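PDB 7OEC: DNA polymerase II large subunit from Pyrococcus horikoshii, which contains an intein, the segment crystallised here, which probably excises itself by protein splicing from a replicative DNA polymerase subunit. Local coordinates for residues A[7-12]-A[22-27]. The protein carries 2 engineered substitutions. Sequence-based numbering, arbitrary orientation.
Sequences GDTRIL and VTLKEL
I11 and V22 form an antiparallel hydrogen-bonded pair at the open end of a beta hairpin, strands 10-15 and 18-23 of the intein splicing domain, where the second strand turns into helix 24-29. The pairing rests on two backbone bonds, I11 N to V22 O (2.8 Å) and V22 N to I11 O (3.0 Å). Beyond it, R10 and T23 make a non-hydrogen-bonded pair with diverging side chains. Past the strands, L24 N donates to T9 O at 2.8 Å, and K25 N meets G7 O in the carbonyl plane on a lone pair (3.1 Å, N-H...O 169°). T23 is the N-cap in a capping box: with chi1 63° its OG1 sits between backbone N and carbonyl carbon and accepts from E26 N (3.0 Å), while T23 N donates to E26 OE1. A valine here would probably leave E26 N without its cap and fray this helix start. On the apolar face, I11 CG2 lies 3.9 Å from V22 CG2 and 4.2 Å from L27 CD2, and L151 touches both I11 and L27. The G7 and T9 carbonyls, leading into strand 10-15, thus take up first-turn N-H groups that lack acceptors within the helix, tying loop to helix.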
loop_
_atom_site.group_PDB
_atom_site.type_symbol
_atom_site.label_atom_id
_atom_site.label_comp_id
_atom_site.label_asym_id
_atom_site.label_seq_id
_atom_site.Cartn_x
_atom_site.Cartn_y
_atom_site.Cartn_z
ATOM N N GLY A 7 2.159 4.777 -9.131
ATOM C CA GLY A 7 0.761 4.835 -9.497
ATOM C C GLY A 7 0.182 3.535 -9.999
ATOM O O GLY A 7 -1.035 3.365 -9.930
ATOM N N ASP A 8 1.008 2.622 -10.514
ATOM C CA ASP A 8 0.483 1.346 -10.990
ATOM C C ASP A 8 0.279 0.325 -9.875
ATOM O O ASP A 8 -0.193 -0.778 -10.143
ATOM C CB ASP A 8 1.343 0.779 -12.126
ATOM C CG ASP A 8 2.753 0.385 -11.703
ATOM O OD1 ASP A 8 3.088 0.521 -10.519
ATOM O OD2 ASP A 8 3.539 -0.075 -12.590
ATOM N N THR A 9 0.559 0.686 -8.633
ATOM C CA THR A 9 0.267 -0.185 -7.511
ATOM C C THR A 9 -1.233 -0.373 -7.406
ATOM O O THR A 9 -1.994 0.594 -7.498
ATOM C CB THR A 9 0.759 0.493 -6.235
ATOM O OG1 THR A 9 2.161 0.751 -6.287
ATOM C CG2 THR A 9 0.493 -0.346 -5.005
ATOM N N ARG A 10 -1.656 -1.613 -7.188
ATOM C CA ARG A 10 -3.070 -1.899 -7.045
ATOM C C ARG A 10 -3.425 -1.905 -5.572
ATOM O O ARG A 10 -2.619 -2.310 -4.722
ATOM C CB ARG A 10 -3.444 -3.237 -7.680
ATOM C CG ARG A 10 -3.515 -3.192 -9.206
ATOM C CD ARG A 10 -2.151 -3.232 -9.840
ATOM N NE ARG A 10 -1.410 -4.468 -9.558
ATOM C CZ ARG A 10 -0.074 -4.547 -9.484
ATOM N NH1 ARG A 10 0.697 -3.445 -9.655
ATOM N NH2 ARG A 10 0.486 -5.731 -9.200
ATOM N N ILE A 11 -4.630 -1.445 -5.270
ATOM C CA ILE A 11 -5.115 -1.425 -3.905
ATOM C C ILE A 11 -6.533 -1.989 -3.809
ATOM O O ILE A 11 -7.374 -1.759 -4.691
ATOM C CB ILE A 11 -5.034 -0.002 -3.331
ATOM C CG1 ILE A 11 -5.347 -0.008 -1.846
ATOM C CG2 ILE A 11 -5.859 0.899 -4.137
ATOM C CD1 ILE A 11 -4.912 1.274 -1.159
ATOM N N LEU A 12 -6.780 -2.765 -2.746
ATOM C CA LEU A 12 -8.078 -3.394 -2.528
ATOM C C LEU A 12 -9.031 -2.423 -1.842
ATOM O O LEU A 12 -8.750 -1.904 -0.750
ATOM C CB LEU A 12 -7.900 -4.627 -1.661
ATOM C CG LEU A 12 -9.122 -5.517 -1.451
ATOM C CD1 LEU A 12 -9.633 -6.079 -2.771
ATOM C CD2 LEU A 12 -8.815 -6.621 -0.441
ATOM N N VAL A 22 -8.124 -1.347 -7.602
ATOM C CA VAL A 22 -7.889 -0.242 -8.528
ATOM C C VAL A 22 -6.437 0.169 -8.387
ATOM O O VAL A 22 -5.825 -0.045 -7.350
ATOM C CB VAL A 22 -8.803 0.968 -8.267
ATOM C CG1 VAL A 22 -10.252 0.587 -8.443
ATOM C CG2 VAL A 22 -8.598 1.497 -6.894
ATOM N N THR A 23 -5.872 0.771 -9.429
ATOM C CA THR A 23 -4.526 1.285 -9.219
ATOM C C THR A 23 -4.598 2.563 -8.393
ATOM O O THR A 23 -5.641 3.205 -8.288
ATOM C CB THR A 23 -3.826 1.621 -10.531
ATOM O OG1 THR A 23 -4.539 2.662 -11.177
ATOM C CG2 THR A 23 -3.693 0.396 -11.445
ATOM N N LEU A 24 -3.468 2.948 -7.812
ATOM C CA LEU A 24 -3.451 4.185 -7.045
ATOM C C LEU A 24 -3.716 5.388 -7.939
ATOM O O LEU A 24 -4.356 6.353 -7.516
ATOM C CB LEU A 24 -2.119 4.335 -6.332
ATOM C CG LEU A 24 -1.979 3.612 -5.029
ATOM C CD1 LEU A 24 -0.632 3.771 -4.521
ATOM C CD2 LEU A 24 -2.907 4.215 -4.062
ATOM N N LYS A 25 -3.209 5.369 -9.166
ATOM C CA LYS A 25 -3.557 6.439 -10.100
ATOM C C LYS A 25 -5.071 6.507 -10.360
ATOM O O LYS A 25 -5.675 7.598 -10.361
ATOM C CB LYS A 25 -2.744 6.287 -11.380
ATOM C CG LYS A 25 -2.979 7.449 -12.356
ATOM C CD LYS A 25 -2.048 7.351 -13.547
ATOM C CE LYS A 25 -2.653 8.098 -14.731
ATOM N NZ LYS A 25 -2.053 7.665 -16.079
ATOM N N GLU A 26 -5.716 5.345 -10.577
ATOM C CA GLU A 26 -7.173 5.307 -10.752
ATOM C C GLU A 26 -7.884 5.774 -9.489
ATOM O O GLU A 26 -8.887 6.503 -9.547
ATOM C CB GLU A 26 -7.652 3.888 -11.086
ATOM C CG GLU A 26 -7.234 3.405 -12.434
ATOM C CD GLU A 26 -7.638 1.927 -12.674
ATOM O OE1 GLU A 26 -7.592 1.037 -11.745
ATOM O OE2 GLU A 26 -7.993 1.671 -13.835
ATOM N N LEU A 27 -7.364 5.367 -8.332
ATOM C CA LEU A 27 -7.952 5.808 -7.072
ATOM C C LEU A 27 -7.916 7.330 -6.968
ATOM O O LEU A 27 -8.910 7.964 -6.600
ATOM C CB LEU A 27 -7.234 5.146 -5.890
ATOM C CG LEU A 27 -7.763 5.488 -4.489
ATOM C CD1 LEU A 27 -9.165 4.935 -4.385
ATOM C CD2 LEU A 27 -6.876 4.948 -3.429
#